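Local atomic coordinates of protein kinase, putative (Bodo saltans, PDB entry 6TLY), a protein that serves as an unconventional kinetochore component of kinetoplastids, is probably a serine/threonine kinase, and binds zinc through the central domain described here. Residues Q10-H15 / C54-C59. Numbering follows the deposited sequence. Where two conformers were deposited one is given.
Sequences QCMNRH and CDYDVC. With ZN (zinc ion), chain B; ZN (zinc ion), chain C; SO4 (sulfate ion), chain F.
The thiolate of Cys54 is gripped twice: its SG binds a zinc ion at 2.4 Å and accepts a hydrogen bond from Asn13 ND2 at 3.3 Å. The bond is nearly straight (161° at the hydrogen), and the sulfur lies close to the amide plane of Asn13, whose OD1 is meanwhile held by the backbone N of Lys81; bonds at both ends of the amide probably fix its orientation. At a neighbouring corner of the same metal stands the His15 ring, which offers ND1 to the zinc at 2.1 Å and therefore meets Cys54 SG with its edge, while the carbonyl oxygen of Asn13 sits over one of its faces. The far nitrogen, NE2, makes a weak hydrogen bond to a sulfate, probably from the crystallisation liquor. Cys11 supplies the third ligand of this segment pair. Its SG (chi1 71°) accepts His15 N, just past the type I turn from Cys11 to Arg14, at 3.3 Å, and more weakly Asn13 N from within the turn. Such N-H donors probably temper the negative charge that cysteine thiolates bring to zinc. Cys51 completes the tetrahedral set. Beside the metal, the packing becomes apolar. Tyr56, its CG anti to the backbone N (chi1 -173°), extends its ring toward the 10-15 loop; Cys11 CB touches Tyr56 CD2 at 3.6 Å, and Met12 lays CG over one face, 4.0 Å from the centroid, in a CH-pi contact, with SD following obliquely as a Met-aromatic partner. Beyond, Cys59 binds a second zinc with Cys32, Cys35 and Cys62. Segment 54-59 thus spans both sites, Cys54 in the three-cysteine, one-histidine set and Cys59, ending strand 56-59, in the four-cysteine set, the interleaved two-zinc arrangement characteristic of C1-like, RING-related zinc fingers.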
ATOM      1  N   GLN A  10       6.739   2.076   6.038  1.00 28.26           N
ATOM      2  CA  GLN A  10       7.026   2.144   4.604  1.00 25.86           C
ATOM      3  C   GLN A  10       6.155   1.182   3.795  1.00 23.54           C
ATOM      4  O   GLN A  10       5.649   0.225   4.321  1.00 23.03           O
ATOM      5  CB  GLN A  10       8.506   1.811   4.410  1.00 26.39           C
ATOM      6  N   CYS A  11       6.081   1.439   2.497  1.00 22.58           N
ATOM      7  CA  CYS A  11       5.374   0.535   1.569  1.00 22.69           C
ATOM      8  C   CYS A  11       6.324  -0.585   1.113  1.00 22.86           C
ATOM      9  O   CYS A  11       7.426  -0.659   1.572  1.00 23.62           O
ATOM     10  CB  CYS A  11       4.904   1.323   0.360  1.00 22.75           C
ATOM     11  SG  CYS A  11       6.307   1.787  -0.668  1.00 23.25           S
ATOM     12  N   MET A  12       5.881  -1.435   0.197  1.00 22.49           N
ATOM     13  CA  MET A  12       6.730  -2.543  -0.257  1.00 23.11           C
ATOM     14  C   MET A  12       7.938  -2.062  -1.055  1.00 23.22           C
ATOM     15  O   MET A  12       8.904  -2.820  -1.185  1.00 23.51           O
ATOM     16  CB  MET A  12       5.951  -3.543  -1.142  1.00 23.87           C
ATOM     17  CG  MET A  12       4.622  -3.963  -0.577  1.00 26.64           C
ATOM     18  SD  MET A  12       3.770  -5.089  -1.704  1.00 26.76           S
ATOM     19  CE  MET A  12       4.472  -6.630  -1.184  1.00 26.39           C
ATOM     20  N   ASN A  13       7.864  -0.852  -1.637  1.00 22.01           N
ATOM     21  CA  ASN A  13       8.953  -0.304  -2.434  1.00 23.21           C
ATOM     22  C   ASN A  13       9.766   0.774  -1.705  1.00 24.96           C
ATOM     23  O   ASN A  13      10.334   1.654  -2.345  1.00 25.16           O
ATOM     24  CB  ASN A  13       8.419   0.183  -3.773  1.00 23.11           C
ATOM     25  CG  ASN A  13       7.832  -0.987  -4.535  1.00 23.68           C
ATOM     26  OD1 ASN A  13       8.547  -1.933  -4.884  1.00 23.21           O
ATOM     27  ND2 ASN A  13       6.522  -0.988  -4.772  1.00 22.87           N
ATOM     28  N   ARG A  14       9.780   0.693  -0.370  1.00 25.50           N
ATOM     29  CA  ARG A  14      10.527   1.511   0.579  1.00 27.02           C
ATOM     30  C   ARG A  14      10.240   3.026   0.545  1.00 26.90           C
ATOM     31  O   ARG A  14      11.127   3.792   0.893  1.00 28.27           O
ATOM     32  CB  ARG A  14      12.037   1.240   0.451  1.00 29.56           C
ATOM     33  CG  ARG A  14      12.347  -0.230   0.693  1.00 35.42           C
ATOM     34  CD  ARG A  14      13.836  -0.546   0.750  1.00 40.61           C
ATOM     35  NE  ARG A  14      14.067  -1.981   0.937  1.00 45.05           N
ATOM     36  CZ  ARG A  14      14.036  -2.599   2.116  1.00 48.83           C
ATOM     37  NH1 ARG A  14      13.791  -1.912   3.229  1.00 48.50           N
ATOM     38  NH2 ARG A  14      14.244  -3.908   2.192  1.00 49.23           N
ATOM     39  N   HIS A  15       9.012   3.431   0.235  1.00 24.91           N
ATOM     40  CA  HIS A  15       8.626   4.861   0.312  1.00 24.21           C
ATOM     41  C   HIS A  15       7.951   5.089   1.662  1.00 24.56           C
ATOM     42  O   HIS A  15       7.352   4.158   2.187  1.00 24.15           O
ATOM     43  CB  HIS A  15       7.620   5.279  -0.765  1.00 24.12           C
ATOM     44  CG  HIS A  15       7.999   4.931  -2.157  1.00 26.30           C
ATOM     45  ND1 HIS A  15       7.289   4.059  -2.906  1.00 26.29           N
ATOM     46  CD2 HIS A  15       9.023   5.333  -2.928  1.00 28.08           C
ATOM     47  CE1 HIS A  15       7.857   3.924  -4.070  1.00 28.09           C
ATOM     48  NE2 HIS A  15       8.919   4.682  -4.112  1.00 28.66           N
ATOM     49  N   CYS A  54       2.440   3.859  -5.207  1.00 24.11           N
ATOM     50  CA  CYS A  54       2.375   2.400  -5.324  1.00 23.56           C
ATOM     51  C   CYS A  54       0.951   1.852  -5.305  1.00 24.27           C
ATOM     52  O   CYS A  54       0.798   0.646  -5.503  1.00 25.53           O
ATOM     53  CB  CYS A  54       3.203   1.737  -4.223  1.00 23.46           C
ATOM     54  SG  CYS A  54       4.994   1.952  -4.396  1.00 23.80           S
ATOM     55  N   ASP A  55      -0.074   2.677  -4.960  1.00 23.89           N
ATOM     56  CA  ASP A  55      -1.484   2.252  -4.759  1.00 23.19           C
ATOM     57  C   ASP A  55      -1.473   1.136  -3.693  1.00 22.94           C
ATOM     58  O   ASP A  55      -1.933   0.020  -3.939  1.00 23.13           O
ATOM     59  CB  ASP A  55      -2.156   1.759  -6.057  1.00 24.58           C
ATOM     60  CG  ASP A  55      -3.611   1.378  -5.838  1.00 28.70           C
ATOM     61  OD1 ASP A  55      -4.272   2.026  -5.005  1.00 29.23           O
ATOM     62  OD2 ASP A  55      -4.078   0.422  -6.484  1.00 31.38           O
ATOM     63  N   TYR A  56      -0.831   1.434  -2.574  1.00 21.49           N
ATOM     64  CA  TYR A  56      -0.647   0.488  -1.458  1.00 20.80           C
ATOM     65  C   TYR A  56      -1.369   1.042  -0.236  1.00 21.30           C
ATOM     66  O   TYR A  56      -1.016   2.097   0.206  1.00 21.91           O
ATOM     67  CB  TYR A  56       0.838   0.318  -1.173  1.00 20.35           C
ATOM     68  CG  TYR A  56       1.191  -0.733  -0.164  1.00 20.00           C
ATOM     69  CD1 TYR A  56       0.946  -2.067  -0.404  1.00 20.76           C
ATOM     70  CD2 TYR A  56       1.796  -0.392   1.025  1.00 20.55           C
ATOM     71  CE1 TYR A  56       1.308  -3.045   0.502  1.00 21.44           C
ATOM     72  CE2 TYR A  56       2.163  -1.356   1.942  1.00 21.09           C
ATOM     73  CZ  TYR A  56       1.909  -2.685   1.692  1.00 21.81           C
ATOM     74  OH  TYR A  56       2.289  -3.614   2.597  1.00 23.14           O
ATOM     75  N   ASP A  57      -2.363   0.302   0.228  1.00 19.88           N
ATOM     76  CA  ASP A  57      -3.217   0.673   1.359  1.00 20.09           C
ATOM     77  C   ASP A  57      -3.097  -0.320   2.479  1.00 20.08           C
ATOM     78  O   ASP A  57      -3.288  -1.505   2.250  1.00 20.45           O
ATOM     79  CB  ASP A  57      -4.683   0.617   0.916  1.00 22.20           C
ATOM     80  CG  ASP A  57      -5.022   1.646  -0.115  1.00 26.66           C
ATOM     81  OD1 ASP A  57      -4.560   2.786   0.028  1.00 26.75           O
ATOM     82  OD2 ASP A  57      -5.729   1.295  -1.095  1.00 28.08           O
ATOM     83  N   VAL A  58      -2.768   0.152   3.645  1.00 19.50           N
ATOM     84  CA  VAL A  58      -2.674  -0.733   4.852  0.50 19.94           C
ATOM     85  C   VAL A  58      -3.453  -0.165   6.094  1.00 20.21           C
ATOM     86  O   VAL A  58      -3.535   1.111   6.484  1.00 20.74           O
ATOM     87  CB  VAL A  58      -1.190  -0.996   5.171  0.50 20.95           C
ATOM     88  CG1 VAL A  58      -0.453   0.262   5.569  0.50 20.86           C
ATOM     89  CG2 VAL A  58      -0.991  -2.070   6.216  0.50 21.93           C
ATOM     90  N   CYS A  59      -4.003  -1.094   6.902  1.00 20.02           N
ATOM     91  CA  CYS A  59      -4.706  -0.676   8.135  1.00 20.54           C
ATOM     92  C   CYS A  59      -3.658  -0.186   9.173  1.00 20.98           C
ATOM     93  O   CYS A  59      -2.473  -0.497   9.043  1.00 20.49           O
ATOM     94  CB  CYS A  59      -5.579  -1.812   8.696  1.00 21.25           C
ATOM     95  SG  CYS A  59      -4.663  -3.157   9.514  1.00 23.60           S
TER
HETATM   96 ZN    ZN B 701       5.447   3.224  -2.465  0.66 24.49          ZN
HETATM   97 ZN    ZN C 702      -4.060  -4.886   8.060  0.69 24.18          ZN
HETATM   98  S   SO4 F 705      11.333   7.209  -5.756  0.50 44.15           S
HETATM   99  O1  SO4 F 705      11.982   8.289  -6.507  0.50 44.18           O
HETATM  100  O2  SO4 F 705      11.155   7.618  -4.363  0.50 43.77           O
HETATM  101  O3  SO4 F 705      12.151   5.998  -5.776  0.50 44.02           O
HETATM  102  O4  SO4 F 705      10.024   6.932  -6.360  0.50 44.04           O